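Local coordinates for protein D-isomer specific 2-hydroxyacid dehydrogenase NAD-binding (Xanthobacter autotrophicus, PDB 4XA8) that probably acts as an oxidoreductase on D-2-hydroxyacids or the matching 2-oxoacids, with a nicotinamide dinucleotide, NADPH among those it can bind, as its cofactor, at residues G41-V45 with A66-N70; I145-G151 with F168-W173; E200-L206 with A228-A234. All blocks are in the same frame, centred on the assembly; numbering follows the deposited sequence.

Contact 1. Residues G41-V45 with A66-N70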
loop_
_atom_site.group_PDB
_atom_site.type_symbol
_atom_site.label_atom_id
_atom_site.label_comp_id
_atom_site.label_asym_id
_atom_site.label_seq_id
_atom_site.Cartn_x
_atom_site.Cartn_y
_atom_site.Cartn_z
ATOM N N GLY A 41 -23.297 -8.127 -21.744
ATOM C CA GLY A 41 -23.507 -9.434 -22.356
ATOM C C GLY A 41 -23.992 -9.250 -23.777
ATOM O O GLY A 41 -23.201 -9.262 -24.705
ATOM N N ASP A 42 -25.293 -9.035 -23.954
ATOM C CA ASP A 42 -25.858 -8.968 -25.301
ATOM C C ASP A 42 -25.890 -7.535 -25.825
ATOM O O ASP A 42 -26.065 -7.310 -27.024
ATOM C CB ASP A 42 -27.237 -9.656 -25.386
ATOM C CG ASP A 42 -28.309 -9.024 -24.479
ATOM O OD1 ASP A 42 -28.005 -8.062 -23.760
ATOM O OD2 ASP A 42 -29.473 -9.508 -24.483
ATOM N N GLY A 43 -25.722 -6.558 -24.940
ATOM C CA GLY A 43 -25.794 -5.172 -25.379
ATOM C C GLY A 43 -27.190 -4.641 -25.685
ATOM O O GLY A 43 -27.334 -3.562 -26.281
ATOM N N HIS A 44 -28.226 -5.374 -25.279
ATOM C CA HIS A 44 -29.582 -4.902 -25.473
ATOM C C HIS A 44 -29.770 -3.528 -24.855
ATOM O O HIS A 44 -29.446 -3.310 -23.689
ATOM C CB HIS A 44 -30.633 -5.827 -24.865
ATOM C CG HIS A 44 -32.010 -5.256 -24.965
ATOM N ND1 HIS A 44 -32.536 -4.822 -26.164
ATOM C CD2 HIS A 44 -32.949 -4.989 -24.021
ATOM C CE1 HIS A 44 -33.754 -4.346 -25.965
ATOM N NE2 HIS A 44 -34.034 -4.443 -24.674
ATOM N N VAL A 45 -30.316 -2.618 -25.636
ATOM C CA VAL A 45 -30.541 -1.258 -25.195
ATOM C C VAL A 45 -31.958 -0.905 -25.662
ATOM O O VAL A 45 -32.337 -1.247 -26.781
ATOM C CB VAL A 45 -29.444 -0.316 -25.757
ATOM C CG1 VAL A 45 -29.419 -0.282 -27.289
ATOM C CG2 VAL A 45 -29.584 1.087 -25.192
ATOM N N ALA A 66 -23.017 -2.028 -35.071
ATOM C CA ALA A 66 -23.870 -2.139 -36.244
ATOM C C ALA A 66 -25.299 -1.826 -35.887
ATOM O O ALA A 66 -26.128 -1.634 -36.777
ATOM C CB ALA A 66 -23.791 -3.518 -36.868
ATOM N N ARG A 67 -25.600 -1.799 -34.609
ATOM C CA ARG A 67 -26.931 -1.431 -34.152
ATOM C C ARG A 67 -27.276 0.036 -34.411
ATOM O O ARG A 67 -28.437 0.410 -34.309
ATOM C CB ARG A 67 -27.052 -1.631 -32.631
ATOM C CG ARG A 67 -27.069 -3.061 -32.102
ATOM C CD ARG A 67 -26.885 -2.936 -30.585
ATOM N NE ARG A 67 -26.966 -4.185 -29.832
ATOM C CZ ARG A 67 -28.089 -4.738 -29.383
ATOM N NH1 ARG A 67 -29.264 -4.183 -29.632
ATOM N NH2 ARG A 67 -28.035 -5.880 -28.707
ATOM N N PHE A 68 -26.262 0.883 -34.650
ATOM C CA PHE A 68 -26.424 2.338 -34.543
ATOM C C PHE A 68 -25.933 2.977 -35.823
ATOM O O PHE A 68 -24.787 3.426 -35.887
ATOM C CB PHE A 68 -25.612 2.843 -33.319
ATOM C CG PHE A 68 -25.885 2.062 -32.058
ATOM C CD1 PHE A 68 -27.140 2.093 -31.480
ATOM C CD2 PHE A 68 -24.890 1.289 -31.458
ATOM C CE1 PHE A 68 -27.411 1.368 -30.332
ATOM C CE2 PHE A 68 -25.161 0.556 -30.325
ATOM C CZ PHE A 68 -26.419 0.599 -29.751
ATOM N N PRO A 69 -26.784 2.987 -36.885
ATOM C CA PRO A 69 -26.315 3.485 -38.178
ATOM C C PRO A 69 -25.889 4.970 -38.184
ATOM O O PRO A 69 -25.002 5.326 -38.942
ATOM C CB PRO A 69 -27.504 3.214 -39.131
ATOM C CG PRO A 69 -28.699 3.078 -38.276
ATOM C CD PRO A 69 -28.227 2.693 -36.876
ATOM N N ASN A 70 -26.466 5.800 -37.307
ATOM C CA ASN A 70 -26.202 7.252 -37.258
ATOM C C ASN A 70 -25.145 7.686 -36.215
ATOM O O ASN A 70 -25.008 8.884 -35.895
ATOM C CB ASN A 70 -27.525 7.973 -36.980
ATOM C CG ASN A 70 -28.564 7.684 -38.026
ATOM O OD1 ASN A 70 -28.242 7.602 -39.208
ATOM N ND2 ASN A 70 -29.819 7.525 -37.610
HETATM O O HOH W 1 -24.927 -5.851 -29.315
#
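The carbonyl oxygen of Asp42 is gripped twice by the side chain of Arg67, once directly and once through water. NH2 of Arg67 donates to Asp42 O over 3.0 Å, a bent bond (141° at the hydrogen) whose donor stands above the carbonyl plane and whose acceptor is tilted a little from the guanidinium plane. Water 1, in that plane at the guanidinium edge, accepts from Arg67 NE at 2.7 Å and donates to Asp42 O at 2.9 Å. A second carbonyl is used differently: Gly43 O sits over the middle of one guanidinium face, 3.3 Å above the plane, a polar contact with an angle too poor for a hydrogen bond to NH2. Arg67 gets there because its chain runs extended from CG to NE, spanning a gap in which the CA atoms of Gly43 and Arg67, the nearest across the contact, are 9.6 Å apart. The segments flank strand 52-57 in the five-stranded parallel sheet: 41-45 is a loop leading into that strand, and 66-70 begins at the end of a 3-10 segment and leads on to strand 73-76. The receiving loop is shaped by an Asx turn, in which His44 N donates almost straight (171°) to Asp42 OD1 from above the carboxylate plane, while OD2 of Asp42 is salt-bridged to Arg39. Next along the chain, Val45 CG1 meets the edge of the Phe68 ring in its plane, 4.0 Å from CZ, and CB of Arg67 covers a face of that ring. Phe64 packs edge-to-face with Phe68, and Val11 of strand 9-13 touches both Val45 and Phe68.

Contact 2. Residues I145-G151 with F168-W173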
loop_
_atom_site.group_PDB
_atom_site.type_symbol
_atom_site.label_atom_id
_atom_site.label_comp_id
_atom_site.label_asym_id
_atom_site.label_seq_id
_atom_site.Cartn_x
_atom_site.Cartn_y
_atom_site.Cartn_z
ATOM N N ILE A 145 15.878 -4.407 -1.496
ATOM C CA ILE A 145 14.796 -4.965 -2.312
ATOM C C ILE A 145 14.786 -4.405 -3.736
ATOM O O ILE A 145 14.561 -3.203 -3.986
ATOM C CB ILE A 145 13.433 -4.764 -1.636
ATOM C CG1 ILE A 145 13.468 -5.371 -0.223
ATOM C CG2 ILE A 145 12.312 -5.419 -2.469
ATOM C CD1 ILE A 145 12.184 -5.154 0.565
ATOM N N ARG A 146 15.020 -5.291 -4.673
ATOM C CA ARG A 146 15.124 -4.914 -6.074
ATOM C C ARG A 146 13.762 -4.976 -6.731
ATOM O O ARG A 146 13.141 -6.047 -6.762
ATOM C CB ARG A 146 16.086 -5.849 -6.793
ATOM C CG ARG A 146 17.474 -5.816 -6.202
ATOM C CD ARG A 146 18.312 -6.952 -6.748
ATOM N NE ARG A 146 19.322 -6.471 -7.693
ATOM C CZ ARG A 146 20.115 -7.258 -8.429
ATOM N NH1 ARG A 146 20.033 -8.585 -8.353
ATOM N NH2 ARG A 146 21.013 -6.708 -9.236
ATOM N N VAL A 147 13.301 -3.859 -7.267
ATOM C CA VAL A 147 11.922 -3.738 -7.839
ATOM C C VAL A 147 12.148 -3.289 -9.302
ATOM O O VAL A 147 12.850 -2.294 -9.561
ATOM C CB VAL A 147 11.079 -2.662 -7.120
ATOM C CG1 VAL A 147 9.658 -2.562 -7.659
ATOM C CG2 VAL A 147 11.051 -2.872 -5.599
ATOM N N GLY A 148 11.600 -4.057 -10.220
ATOM C CA GLY A 148 11.735 -3.840 -11.644
ATOM C C GLY A 148 10.401 -3.367 -12.204
ATOM O O GLY A 148 9.380 -4.069 -12.073
ATOM N N VAL A 149 10.407 -2.233 -12.896
ATOM C CA VAL A 149 9.204 -1.766 -13.630
ATOM C C VAL A 149 9.389 -2.067 -15.147
ATOM O O VAL A 149 10.319 -1.526 -15.773
ATOM C CB VAL A 149 9.022 -0.248 -13.395
ATOM C CG1 VAL A 149 7.784 0.295 -14.114
ATOM C CG2 VAL A 149 8.889 0.047 -11.939
ATOM N N LEU A 150 8.564 -2.964 -15.689
ATOM C CA LEU A 150 8.596 -3.365 -17.078
ATOM C C LEU A 150 7.685 -2.419 -17.862
ATOM O O LEU A 150 6.469 -2.522 -17.797
ATOM C CB LEU A 150 8.185 -4.844 -17.184
ATOM C CG LEU A 150 8.240 -5.510 -18.526
ATOM C CD1 LEU A 150 9.680 -5.796 -18.931
ATOM C CD2 LEU A 150 7.447 -6.805 -18.462
ATOM N N GLY A 151 8.283 -1.472 -18.573
ATOM C CA GLY A 151 7.577 -0.471 -19.387
ATOM C C GLY A 151 7.823 0.892 -18.803
ATOM O O GLY A 151 7.557 1.082 -17.621
ATOM N N PHE A 168 13.814 1.938 -2.496
ATOM C CA PHE A 168 14.034 0.645 -3.150
ATOM C C PHE A 168 15.150 0.698 -4.191
ATOM O O PHE A 168 15.483 1.784 -4.699
ATOM C CB PHE A 168 12.735 0.168 -3.836
ATOM C CG PHE A 168 11.623 -0.121 -2.864
ATOM C CD1 PHE A 168 11.745 -1.152 -1.989
ATOM C CD2 PHE A 168 10.476 0.679 -2.814
ATOM C CE1 PHE A 168 10.740 -1.446 -1.061
ATOM C CE2 PHE A 168 9.455 0.419 -1.885
ATOM C CZ PHE A 168 9.584 -0.649 -1.011
ATOM N N ASP A 169 15.760 -0.448 -4.471
ATOM C CA ASP A 169 16.691 -0.543 -5.601
ATOM C C ASP A 169 15.847 -0.706 -6.900
ATOM O O ASP A 169 15.488 -1.838 -7.288
ATOM C CB ASP A 169 17.633 -1.730 -5.359
ATOM C CG ASP A 169 18.709 -1.879 -6.433
ATOM O OD1 ASP A 169 18.678 -1.178 -7.470
ATOM O OD2 ASP A 169 19.544 -2.772 -6.245
ATOM N N VAL A 170 15.458 0.428 -7.494
ATOM C CA VAL A 170 14.459 0.441 -8.579
ATOM C C VAL A 170 15.160 0.332 -9.940
ATOM O O VAL A 170 16.130 1.042 -10.218
ATOM C CB VAL A 170 13.542 1.679 -8.515
ATOM C CG1 VAL A 170 12.473 1.667 -9.604
ATOM C CG2 VAL A 170 12.890 1.792 -7.158
ATOM N N ARG A 171 14.700 -0.629 -10.740
ATOM C CA ARG A 171 15.162 -0.779 -12.106
ATOM C C ARG A 171 13.994 -0.610 -13.034
ATOM O O ARG A 171 12.875 -0.823 -12.631
ATOM C CB ARG A 171 15.924 -2.127 -12.307
ATOM C CG ARG A 171 15.273 -3.333 -11.635
ATOM C CD ARG A 171 15.904 -4.701 -11.967
ATOM N NE ARG A 171 17.266 -4.694 -11.540
ATOM C CZ ARG A 171 18.256 -5.444 -11.966
ATOM N NH1 ARG A 171 18.130 -6.457 -12.841
ATOM N NH2 ARG A 171 19.424 -5.180 -11.440
ATOM N N GLY A 172 14.251 -0.254 -14.291
ATOM C CA GLY A 172 13.209 -0.215 -15.271
ATOM C C GLY A 172 13.708 -0.811 -16.584
ATOM O O GLY A 172 14.934 -0.837 -16.860
ATOM N N TRP A 173 12.747 -1.212 -17.393
ATOM C CA TRP A 173 12.982 -1.738 -18.731
ATOM C C TRP A 173 12.125 -1.053 -19.743
ATOM O O TRP A 173 10.923 -0.814 -19.532
ATOM C CB TRP A 173 12.741 -3.263 -18.793
ATOM C CG TRP A 173 13.099 -3.809 -20.127
ATOM C CD1 TRP A 173 14.323 -4.261 -20.523
ATOM C CD2 TRP A 173 12.248 -3.899 -21.287
ATOM N NE1 TRP A 173 14.287 -4.656 -21.818
ATOM C CE2 TRP A 173 13.039 -4.450 -22.331
ATOM C CE3 TRP A 173 10.908 -3.581 -21.537
ATOM C CZ2 TRP A 173 12.548 -4.663 -23.645
ATOM C CZ3 TRP A 173 10.393 -3.812 -22.857
ATOM C CH2 TRP A 173 11.211 -4.360 -23.882
#
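A classical beta-alpha-beta unit of the Rossmann fold brings these segments together: strand 146-150, helix 154-165 and strand 169-174, with Gly151 starting what looks like the glycine-rich GxGxxG turn of a dinucleotide-binding domain. The strands are parallel, 4.5 Å apart at the axes and twisted by 23°, and six backbone hydrogen bonds zip them from Asp169 N to Ile145 O at one end to Gly151 N to Trp173 O at the other. The shortest, Arg171 N to Val147 O at 2.8 Å, is also nearly straight (172°).

On the face bearing Arg146, Asp169 and Arg171, the first two lie side by side, and Arg146 NE is only a long salt-bridge distance, 4.0 Å, from Asp169 OD2, which lies at the guanidinium edge. Arg171 crosses to the Arg146 guanidinium, its CZ over one face. Its CG, set between backbone N and carbonyl carbon, leans 3.6 Å from Gly148 CA, where glycine leaves room. The guanidinium planes are turned 64° apart and the two NH2 atoms approach to 3.1 Å as like charges; Asp169 may offset part of the charge, and Arg171 NH1 is held by Phe195 O. Farther along this face, Leu150 CD1 packs obliquely 3.6 Å from Trp173 CE3, while Trp173 NE1 is bonded to Gly188 O. On the other face, Val147 CG2 meets Phe168 CB at 3.9 Å.

Helix 154-165 covers Val147, Val149 and Val170 through Leu163, helix 103-119 lies against Val147 and Phe168, helix 192-197 packs on Leu150 and Trp173, and strand 201-204 continues the sheet beyond 146-150.

Contact 3. Residues E200-L206 with A228-A234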
loop_
_atom_site.group_PDB
_atom_site.type_symbol
_atom_site.label_atom_id
_atom_site.label_comp_id
_atom_site.label_asym_id
_atom_site.label_seq_id
_atom_site.Cartn_x
_atom_site.Cartn_y
_atom_site.Cartn_z
ATOM N N GLU A 200 13.462 -8.827 -7.846
ATOM C CA GLU A 200 12.727 -9.570 -6.834
ATOM C C GLU A 200 11.219 -9.344 -6.898
ATOM O O GLU A 200 10.451 -10.269 -6.679
ATOM C CB GLU A 200 13.218 -9.206 -5.416
ATOM C CG GLU A 200 12.555 -10.065 -4.373
ATOM C CD GLU A 200 12.993 -9.778 -2.938
ATOM O OE1 GLU A 200 14.122 -9.287 -2.696
ATOM O OE2 GLU A 200 12.189 -10.056 -2.050
ATOM N N ILE A 201 10.814 -8.105 -7.160
ATOM C CA ILE A 201 9.413 -7.739 -7.402
ATOM C C ILE A 201 9.365 -7.173 -8.791
ATOM O O ILE A 201 10.200 -6.292 -9.148
ATOM C CB ILE A 201 8.921 -6.682 -6.391
ATOM C CG1 ILE A 201 9.053 -7.216 -4.961
ATOM C CG2 ILE A 201 7.488 -6.286 -6.633
ATOM C CD1 ILE A 201 8.915 -6.182 -3.890
ATOM N N VAL A 202 8.411 -7.621 -9.613
ATOM C CA VAL A 202 8.344 -7.053 -10.963
ATOM C C VAL A 202 6.955 -6.442 -11.188
ATOM O O VAL A 202 5.942 -6.981 -10.722
ATOM C CB VAL A 202 8.743 -8.088 -12.070
ATOM C CG1 VAL A 202 7.743 -9.205 -12.132
ATOM C CG2 VAL A 202 8.832 -7.457 -13.450
ATOM N N VAL A 203 6.924 -5.257 -11.822
ATOM C CA VAL A 203 5.625 -4.538 -12.123
ATOM C C VAL A 203 5.454 -4.444 -13.621
ATOM O O VAL A 203 6.226 -3.758 -14.321
ATOM C CB VAL A 203 5.517 -3.137 -11.493
ATOM C CG1 VAL A 203 4.106 -2.614 -11.619
ATOM C CG2 VAL A 203 5.951 -3.135 -10.040
ATOM N N VAL A 204 4.457 -5.129 -14.148
ATOM C CA VAL A 204 4.164 -5.026 -15.594
ATOM C C VAL A 204 3.325 -3.765 -15.895
ATOM O O VAL A 204 2.163 -3.644 -15.445
ATOM C CB VAL A 204 3.362 -6.221 -16.104
ATOM C CG1 VAL A 204 3.191 -6.120 -17.630
ATOM C CG2 VAL A 204 4.056 -7.529 -15.753
ATOM N N MET A 205 3.903 -2.834 -16.642
ATOM C CA MET A 205 3.271 -1.584 -17.019
ATOM C C MET A 205 3.504 -1.280 -18.521
ATOM O O MET A 205 3.689 -0.117 -18.915
ATOM C CB MET A 205 3.798 -0.407 -16.191
ATOM C CG MET A 205 3.715 -0.669 -14.715
ATOM S SD MET A 205 4.107 0.814 -13.749
ATOM C CE MET A 205 2.680 1.797 -14.125
ATOM N N LEU A 206 3.504 -2.324 -19.353
ATOM C CA LEU A 206 3.762 -2.131 -20.789
ATOM C C LEU A 206 2.481 -1.801 -21.514
ATOM O O LEU A 206 1.496 -2.460 -21.314
ATOM C CB LEU A 206 4.304 -3.412 -21.385
ATOM C CG LEU A 206 5.758 -3.671 -21.137
ATOM C CD1 LEU A 206 6.004 -5.144 -21.370
ATOM C CD2 LEU A 206 6.596 -2.793 -22.061
ATOM N N ALA A 228 10.068 -14.843 -6.925
ATOM C CA ALA A 228 9.758 -13.514 -7.323
ATOM C C ALA A 228 8.305 -13.187 -7.015
ATOM O O ALA A 228 7.455 -14.067 -6.909
ATOM C CB ALA A 228 10.038 -13.294 -8.819
ATOM N N LYS A 229 8.053 -11.894 -6.859
ATOM C CA LYS A 229 6.708 -11.351 -6.643
ATOM C C LYS A 229 6.272 -10.528 -7.878
ATOM O O LYS A 229 7.015 -9.696 -8.361
ATOM C CB LYS A 229 6.707 -10.534 -5.367
ATOM C CG LYS A 229 7.179 -11.433 -4.200
ATOM C CD LYS A 229 7.784 -10.713 -3.045
ATOM C CE LYS A 229 7.949 -11.621 -1.815
ATOM N NZ LYS A 229 7.257 -10.964 -0.637
ATOM N N PHE A 230 5.070 -10.814 -8.385
ATOM C CA PHE A 230 4.629 -10.365 -9.716
ATOM C C PHE A 230 3.364 -9.491 -9.602
ATOM O O PHE A 230 2.372 -9.899 -8.998
ATOM C CB PHE A 230 4.352 -11.618 -10.528
ATOM C CG PHE A 230 4.089 -11.383 -11.979
ATOM C CD1 PHE A 230 2.792 -11.160 -12.423
ATOM C CD2 PHE A 230 5.113 -11.420 -12.913
ATOM C CE1 PHE A 230 2.516 -10.963 -13.757
ATOM C CE2 PHE A 230 4.835 -11.243 -14.271
ATOM C CZ PHE A 230 3.542 -11.013 -14.681
ATOM N N ILE A 231 3.408 -8.285 -10.183
ATOM C CA ILE A 231 2.321 -7.335 -10.156
ATOM C C ILE A 231 1.970 -6.991 -11.622
ATOM O O ILE A 231 2.864 -6.599 -12.385
ATOM C CB ILE A 231 2.732 -6.055 -9.460
ATOM C CG1 ILE A 231 3.035 -6.342 -7.994
ATOM C CG2 ILE A 231 1.651 -4.972 -9.576
ATOM C CD1 ILE A 231 3.864 -5.265 -7.359
ATOM N N ASN A 232 0.697 -7.139 -12.000
ATOM C CA ASN A 232 0.246 -6.791 -13.396
ATOM C C ASN A 232 -0.815 -5.729 -13.367
ATOM O O ASN A 232 -1.906 -5.971 -12.835
ATOM C CB ASN A 232 -0.294 -7.975 -14.135
ATOM C CG ASN A 232 -0.436 -7.700 -15.623
ATOM O OD1 ASN A 232 0.028 -6.670 -16.117
ATOM N ND2 ASN A 232 -1.098 -8.603 -16.326
ATOM N N VAL A 233 -0.479 -4.534 -13.882
ATOM C CA VAL A 233 -1.427 -3.427 -13.982
ATOM C C VAL A 233 -1.534 -2.947 -15.448
ATOM O O VAL A 233 -2.119 -1.905 -15.694
ATOM C CB VAL A 233 -1.081 -2.239 -13.057
ATOM C CG1 VAL A 233 -1.224 -2.662 -11.564
ATOM C CG2 VAL A 233 0.335 -1.741 -13.299
ATOM N N ALA A 234 -1.020 -3.692 -16.408
ATOM C CA ALA A 234 -1.022 -3.229 -17.806
ATOM C C ALA A 234 -2.285 -3.736 -18.474
ATOM O O ALA A 234 -3.281 -3.062 -18.509
ATOM C CB ALA A 234 0.185 -3.738 -18.550
HETATM O O HOH W 2 9.764 -8.944 -1.347
#
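Val202 CG1 presses against the ring of Phe230, 3.5 Å from CD2, and Val204 CG2 comes to CZ of the same ring at 3.7 Å; both approach obliquely. Val202 and Phe230 lie side by side, with CG1 of the valine between its backbone N and carbonyl carbon (chi1 66°), turned to the ring. On the opposite face of the sheet, Ile231 CD1 reaches diagonally to Ile201 CG2 at 3.8 Å, and Ile231 lies side by side with Val203, CG2 of the isoleucine by CG1 of the valine. Five backbone hydrogen bonds hold these pairs in parallel register, among them Val204 N to Ile231 O at 2.8 Å and nearly straight (173°).

At the C-terminal ends, Asn232 OD1 touches Val204 CB at 3.4 Å and accepts from Ala234 N in an Asx turn, bending the chain so that Ala234 CB rests 3.3 Å from Leu206 O. This turn presents Val233 and Ala234, both seen to bind NADPH in a crystal structure of this protein, though none is bound to this chain here. At the other end, water 2 lies 2.8 Å from Glu200 OE2 and accepts weakly from Lys229 NZ; Glu200 is salt-bridged to Arg140, and Lys229 to Asp121 and Glu255.

Within the Rossmann sheet the pair lies between strands 146-150 and 253-258. Helix 103-119 covers Val203 and Ile231, while Phe230 packs on Ile253 and Leu258.

Overall arrangement
Contacts 2 and 3 are adjoining pieces of one seven-stranded parallel sheet, centres 9 Å apart: strands 146-150 and 201-204 are neighbours, and probable hydrogen bonds from Val203 N to Gly148 O (2.7 Å) and from Leu150 N to Val203 O (2.8 Å) join them. Their C-terminal ends lead to the cofactor site: Gly151 of contact 2 adjoins the NADPH-binding Leu152, and contact 3 supplies Val233 and Ala234, with Met205 about 4 Å by side chain from Gly156. Contact 1 belongs to the other, five-stranded sheet, across the chain's centre, its own centre 44 Å from that of contact 2 and 37 Å from that of contact 3, away from the NADPH-binding residues.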